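Local coordinates for putative uncharacterized protein (Wolbachia pipientis, PDB 3F4S), which is a DsbA-type thiol oxidoreductase of the thioredoxin fold, probably passing its active-site disulfide to other proteins as they fold, at residues 23-28 and 42-47; 47-52 and 79-84. The protein carries 1 engineered substitution. All coordinates share one frame; numbering follows the deposited sequence. Where two conformers were deposited one is given.

Contact 1. Residues 23-28 and 42-47; sequences ELLLPL and LMIEYA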
loop_
_atom_site.group_PDB
_atom_site.type_symbol
_atom_site.label_atom_id
_atom_site.label_comp_id
_atom_site.label_asym_id
_atom_site.label_seq_id
_atom_site.Cartn_x
_atom_site.Cartn_y
_atom_site.Cartn_z
ATOM N N GLU A 23 -2.146 -0.632 -17.834
ATOM C CA GLU A 23 -1.630 -1.938 -17.448
ATOM C C GLU A 23 -1.050 -1.914 -16.036
ATOM O O GLU A 23 -0.944 -2.949 -15.380
ATOM C CB GLU A 23 -0.593 -2.413 -18.465
ATOM C CG GLU A 23 -1.195 -2.725 -19.832
ATOM C CD GLU A 23 -0.162 -2.748 -20.937
ATOM O OE1 GLU A 23 0.967 -2.267 -20.708
ATOM O OE2 GLU A 23 -0.482 -3.242 -22.040
ATOM N N LEU A 24 -0.700 -0.721 -15.567
ATOM C CA LEU A 24 -0.159 -0.557 -14.225
ATOM C C LEU A 24 -1.279 -0.545 -13.183
ATOM O O LEU A 24 -1.063 -0.898 -12.021
ATOM C CB LEU A 24 0.660 0.732 -14.147
ATOM C CG LEU A 24 1.566 0.904 -12.931
ATOM C CD1 LEU A 24 2.324 -0.385 -12.647
ATOM C CD2 LEU A 24 2.523 2.065 -13.145
ATOM N N LEU A 25 -2.475 -0.146 -13.606
ATOM C CA LEU A 25 -3.621 -0.060 -12.705
ATOM C C LEU A 25 -4.459 -1.335 -12.676
ATOM O O LEU A 25 -5.685 -1.292 -12.647
ATOM C CB LEU A 25 -4.482 1.156 -13.048
ATOM C CG LEU A 25 -3.811 2.505 -12.777
ATOM C CD1 LEU A 25 -4.811 3.642 -12.963
ATOM C CD2 LEU A 25 -3.193 2.545 -11.375
ATOM N N LEU A 26 -3.777 -2.473 -12.695
ATOM C CA LEU A 26 -4.421 -3.763 -12.503
ATOM C C LEU A 26 -3.528 -4.601 -11.600
ATOM O O LEU A 26 -2.361 -4.267 -11.404
ATOM C CB LEU A 26 -4.657 -4.465 -13.843
ATOM C CG LEU A 26 -3.480 -4.600 -14.812
ATOM C CD1 LEU A 26 -2.496 -5.656 -14.342
ATOM C CD2 LEU A 26 -3.977 -4.930 -16.216
ATOM N N PRO A 27 -4.074 -5.685 -11.035
ATOM C CA PRO A 27 -3.255 -6.551 -10.187
ATOM C C PRO A 27 -2.111 -7.173 -10.984
ATOM O O PRO A 27 -2.343 -7.855 -11.985
ATOM C CB PRO A 27 -4.245 -7.619 -9.723
ATOM C CG PRO A 27 -5.584 -6.964 -9.840
ATOM C CD PRO A 27 -5.482 -6.111 -11.062
ATOM N N LEU A 28 -0.884 -6.917 -10.542
ATOM C CA LEU A 28 0.306 -7.430 -11.214
ATOM C C LEU A 28 0.782 -8.724 -10.557
ATOM O O LEU A 28 0.445 -8.999 -9.406
ATOM C CB LEU A 28 1.415 -6.377 -11.199
ATOM C CG LEU A 28 1.065 -5.040 -11.859
ATOM C CD1 LEU A 28 2.103 -3.987 -11.526
ATOM C CD2 LEU A 28 0.919 -5.183 -13.365
ATOM N N LEU A 42 -11.498 -2.494 -6.974
ATOM C CA LEU A 42 -10.054 -2.531 -6.776
ATOM C C LEU A 42 -9.555 -1.199 -6.230
ATOM O O LEU A 42 -9.896 -0.143 -6.760
ATOM C CB LEU A 42 -9.346 -2.815 -8.102
ATOM C CG LEU A 42 -7.826 -2.610 -8.106
ATOM C CD1 LEU A 42 -7.165 -3.523 -7.087
ATOM C CD2 LEU A 42 -7.249 -2.846 -9.502
ATOM N N MET A 43 -8.743 -1.250 -5.179
ATOM C CA MET A 43 -8.035 -0.070 -4.694
ATOM C C MET A 43 -6.537 -0.324 -4.730
ATOM O O MET A 43 -6.053 -1.302 -4.161
ATOM C CB MET A 43 -8.449 0.299 -3.265
ATOM C CG MET A 43 -7.501 1.309 -2.601
ATOM S SD MET A 43 -7.938 1.707 -0.899
ATOM C CE MET A 43 -9.427 2.664 -1.149
ATOM N N ILE A 44 -5.809 0.558 -5.410
ATOM C CA ILE A 44 -4.354 0.541 -5.388
ATOM C C ILE A 44 -3.906 1.785 -4.649
ATOM O O ILE A 44 -4.326 2.886 -4.981
ATOM C CB ILE A 44 -3.765 0.556 -6.816
ATOM C CG1 ILE A 44 -4.167 -0.718 -7.566
ATOM C CG2 ILE A 44 -2.236 0.712 -6.779
ATOM C CD1 ILE A 44 -3.885 -0.672 -9.065
ATOM N N GLU A 45 -3.083 1.605 -3.624
ATOM C CA GLU A 45 -2.559 2.722 -2.859
ATOM C C GLU A 45 -1.045 2.788 -3.008
ATOM O O GLU A 45 -0.359 1.776 -2.839
ATOM C CB GLU A 45 -2.908 2.571 -1.372
ATOM C CG GLU A 45 -2.237 3.628 -0.508
ATOM C CD GLU A 45 -2.488 3.452 0.993
ATOM O OE1 GLU A 45 -3.280 2.564 1.388
ATOM O OE2 GLU A 45 -1.889 4.213 1.783
ATOM N N TYR A 46 -0.526 3.973 -3.320
ATOM C CA TYR A 46 0.903 4.244 -3.208
ATOM C C TYR A 46 1.140 5.145 -2.004
ATOM O O TYR A 46 0.516 6.201 -1.877
ATOM C CB TYR A 46 1.425 4.957 -4.453
ATOM C CG TYR A 46 1.560 4.094 -5.685
ATOM C CD1 TYR A 46 2.753 3.431 -5.967
ATOM C CD2 TYR A 46 0.501 3.953 -6.573
ATOM C CE1 TYR A 46 2.887 2.647 -7.111
ATOM C CE2 TYR A 46 0.621 3.171 -7.715
ATOM C CZ TYR A 46 1.814 2.521 -7.976
ATOM O OH TYR A 46 1.932 1.760 -9.110
ATOM N N ALA A 47 2.051 4.748 -1.122
ATOM C CA ALA A 47 2.362 5.578 0.037
ATOM C C ALA A 47 3.760 5.300 0.558
ATOM O O ALA A 47 4.301 4.219 0.355
ATOM C CB ALA A 47 1.333 5.358 1.146
#
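Ile-44 drives its CD1 methyl against the backbone of Leu-25, and this apolar contact is the centre of the joint between the short helix 21-24, near the start of the modelled chain, and strand 41-47. Ile-44 CD1 lies 3.7 Å from Leu-25 CA, close enough to press on the main chain itself, while Leu-25 CD2 meets Ile-44 CD1 at 4.0 Å, the two side chains passing at a slant. With CG1 anti to the carbonyl carbon (chi1 -64°) and the chain extended beyond it, the isoleucine reaches straight out from the strand; a beta-branched residue suits the strand backbone and still offers a slim tip. Leu-25 is the first residue to leave helical geometry, and it is its main chain that CD1 meets.

A second apolar group forms round Leu-42. Its CD2 branch touches the CD atom of the Pro-27 ring at 4.0 Å and lies 3.8 Å from Leu-25 O. Proline, its ring tied back to the backbone, gives this methyl a surface that cannot swing away where the chain runs on as loop.

The third kind of contact is mixed. Leu-24 brings its branch point up to the end of Tyr-46, Leu-24 CG 3.9 Å from Tyr-46 OH, with CG placed anti to the backbone N (chi1 -166°). The hydroxyl's polar need is met by Arg-80, whose NH1 also bonds to Leu-24 O, so one guanidinium ties both segments together. Phe-176 of strand 174-179 packs on Leu-25 and Tyr-46 alike.

Leu-42, Ile-44 and Tyr-46 thus present one face of the central sheet to the helix end and the loop after it. Between the two segments the grip is wholly van der Waals; directional bonding comes from the arginine of the neighbouring strand, which anchors a largely hydrophobic, buried joint.

Contact 2. Residues 47-52 and 79-84; sequences ASLTCY and FRHFPL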
loop_
_atom_site.group_PDB
_atom_site.type_symbol
_atom_site.label_atom_id
_atom_site.label_comp_id
_atom_site.label_asym_id
_atom_site.label_seq_id
_atom_site.Cartn_x
_atom_site.Cartn_y
_atom_site.Cartn_z
ATOM N N ALA A 47 2.051 4.748 -1.122
ATOM C CA ALA A 47 2.362 5.578 0.037
ATOM C C ALA A 47 3.760 5.300 0.558
ATOM O O ALA A 47 4.301 4.219 0.355
ATOM C CB ALA A 47 1.333 5.358 1.146
ATOM N N SER A 48 4.335 6.296 1.224
ATOM C CA SER A 48 5.587 6.148 1.942
ATOM C C SER A 48 5.270 5.768 3.381
ATOM O O SER A 48 4.382 6.365 4.008
ATOM C CB SER A 48 6.347 7.476 1.930
ATOM O OG SER A 48 7.273 7.533 2.997
ATOM N N LEU A 49 5.996 4.792 3.914
ATOM C CA LEU A 49 5.755 4.338 5.276
ATOM C C LEU A 49 6.106 5.383 6.341
ATOM O O LEU A 49 5.692 5.253 7.493
ATOM C CB LEU A 49 6.502 3.030 5.555
ATOM C CG LEU A 49 5.997 1.807 4.779
ATOM C CD1 LEU A 49 6.947 0.612 4.910
ATOM C CD2 LEU A 49 4.596 1.424 5.244
ATOM N N THR A 50 6.870 6.404 5.958
ATOM C CA THR A 50 7.334 7.433 6.888
ATOM C C THR A 50 6.568 8.744 6.714
ATOM O O THR A 50 6.887 9.761 7.335
ATOM C CB THR A 50 8.828 7.718 6.686
ATOM O OG1 THR A 50 9.049 8.111 5.323
ATOM C CG2 THR A 50 9.668 6.479 7.004
ATOM N N CYS A 51 5.560 8.724 5.855
ATOM C CA CYS A 51 4.784 9.925 5.572
ATOM C C CYS A 51 3.695 10.139 6.625
ATOM O O CYS A 51 2.848 9.275 6.843
ATOM C CB CYS A 51 4.183 9.832 4.172
ATOM S SG CYS A 51 2.913 11.055 3.836
ATOM N N TYR A 52 3.731 11.299 7.276
ATOM C CA TYR A 52 2.883 11.595 8.438
ATOM C C TYR A 52 1.377 11.487 8.160
ATOM O O TYR A 52 0.652 10.770 8.866
ATOM C CB TYR A 52 3.249 12.959 9.052
ATOM C CG TYR A 52 2.422 13.353 10.262
ATOM C CD1 TYR A 52 2.283 12.493 11.349
ATOM C CD2 TYR A 52 1.793 14.591 10.322
ATOM C CE1 TYR A 52 1.524 12.856 12.463
ATOM C CE2 TYR A 52 1.039 14.962 11.418
ATOM C CZ TYR A 52 0.908 14.097 12.488
ATOM O OH TYR A 52 0.154 14.490 13.567
ATOM N N PHE A 79 -1.444 -2.534 -1.947
ATOM C CA PHE A 79 -0.552 -1.495 -1.454
ATOM C C PHE A 79 0.762 -1.594 -2.211
ATOM O O PHE A 79 1.340 -2.681 -2.317
ATOM C CB PHE A 79 -0.288 -1.684 0.042
ATOM C CG PHE A 79 0.589 -0.617 0.642
ATOM C CD1 PHE A 79 0.115 0.674 0.802
ATOM C CD2 PHE A 79 1.884 -0.903 1.042
ATOM C CE1 PHE A 79 0.911 1.662 1.350
ATOM C CE2 PHE A 79 2.692 0.083 1.594
ATOM C CZ PHE A 79 2.201 1.372 1.748
ATOM N N ARG A 80 1.227 -0.462 -2.732
ATOM C CA ARG A 80 2.513 -0.396 -3.421
ATOM C C ARG A 80 3.409 0.628 -2.738
ATOM O O ARG A 80 2.962 1.725 -2.383
ATOM C CB ARG A 80 2.328 -0.064 -4.905
ATOM C CG ARG A 80 1.673 -1.200 -5.693
ATOM C CD ARG A 80 1.413 -0.836 -7.150
ATOM N NE ARG A 80 0.676 -1.900 -7.827
ATOM C CZ ARG A 80 0.036 -1.744 -8.981
ATOM N NH1 ARG A 80 0.047 -0.562 -9.588
ATOM N NH2 ARG A 80 -0.609 -2.767 -9.530
ATOM N N HIS A 81 4.667 0.258 -2.530
ATOM C CA HIS A 81 5.603 1.113 -1.809
ATOM C C HIS A 81 5.992 2.341 -2.634
ATOM O O HIS A 81 6.089 2.284 -3.870
ATOM C CB HIS A 81 6.863 0.329 -1.430
ATOM C CG HIS A 81 6.643 -0.688 -0.350
ATOM N ND1 HIS A 81 6.259 -0.343 0.928
ATOM C CD2 HIS A 81 6.762 -2.038 -0.357
ATOM C CE1 HIS A 81 6.149 -1.435 1.664
ATOM N NE2 HIS A 81 6.449 -2.477 0.909
ATOM N N PHE A 82 6.209 3.453 -1.944
ATOM C CA PHE A 82 6.711 4.664 -2.574
ATOM C C PHE A 82 7.649 5.331 -1.580
ATOM O O PHE A 82 7.309 6.360 -0.992
ATOM C CB PHE A 82 5.552 5.603 -2.913
ATOM C CG PHE A 82 5.878 6.615 -3.977
ATOM C CD1 PHE A 82 5.604 6.346 -5.310
ATOM C CD2 PHE A 82 6.457 7.831 -3.649
ATOM C CE1 PHE A 82 5.894 7.276 -6.302
ATOM C CE2 PHE A 82 6.752 8.769 -4.634
ATOM C CZ PHE A 82 6.470 8.489 -5.964
ATOM N N PRO A 83 8.838 4.742 -1.367
ATOM C CA PRO A 83 9.678 5.296 -0.300
ATOM C C PRO A 83 10.375 6.577 -0.721
ATOM O O PRO A 83 10.662 6.779 -1.905
ATOM C CB PRO A 83 10.683 4.173 -0.023
ATOM C CG PRO A 83 10.020 2.933 -0.566
ATOM C CD PRO A 83 9.296 3.407 -1.784
ATOM N N LEU A 84 10.610 7.442 0.261
ATOM C CA LEU A 84 11.151 8.773 0.005
ATOM C C LEU A 84 12.417 9.063 0.798
ATOM O O LEU A 84 13.001 10.145 0.674
ATOM C CB LEU A 84 10.098 9.838 0.318
ATOM C CG LEU A 84 8.870 9.789 -0.590
ATOM C CD1 LEU A 84 7.832 10.768 -0.101
ATOM C CD2 LEU A 84 9.254 10.086 -2.039
HETATM O O HOH W 1 6.338 2.462 1.110
HETATM O O HOH W 2 9.967 6.691 2.844
#
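Phe-79 turns the edge of its ring to Ala-47, whose CB lies near the ring plane, 3.7 Å from Phe-79 CE1. With CG anti to the backbone N (chi1 -178°) the ring runs beside the carbonyl carbon and reaches Ala-47, and the small alanine leaves room for it. Leu-49 straddles two rings: CD2 approaches Phe-79 CZ at 4.2 Å, while CD1 crosses to His-81 CE1 at 3.9 Å. Water 1 lies in the imidazole plane, hydrogen-bonded to ND1, and donates to Ala-47 O; NE2 bonds to Ser-95.

The parallel pairing of Ala-47 with His-81 rests on two weak bonds, Ala-47 N to Arg-80 O (3.4 Å) and, from just past the strand, Phe-82 N to Ala-47 O (3.1 Å). Ser-48 then starts a type I turn, and its OG accepts from Thr-50 N at 3.2 Å, an ST turn. Water 2 joins that OG to Leu-84 N. Phe-82 O is buried 3.3 Å from Ser-48 CB, with no polar partner in the model.

The turn ends at Cys-51, the N-cap of helix 52-60. Water bridges and apolar side chains thus supplement weak strand pairing just before the Cys-51–Cys-54 disulfide, probably the redox-active pair.

In the fold
Contacts 1 and 2 follow one another along strand 41-47 and share Ala-47, their centres 14 Å apart. Arg-80, on the neighbouring parallel strand, connects them: its backbone N lies 2.7 Å from Glu-45 O, continuing the sheet pairing, while its NH2 makes a weak hydrogen bond to Leu-26 O and a salt bridge with Asp-31. Contact 1 joins residues 23-28 to the central sheet; contact 2 lies at the end of the same strand, where the chain leaves it for the loop carrying Cys-51. The Cys-51–Cys-54 disulfide, in the CxxC arrangement expected of a thioredoxin-fold oxidase, is probably the redox site, and it belongs to contact 2's end of the strand.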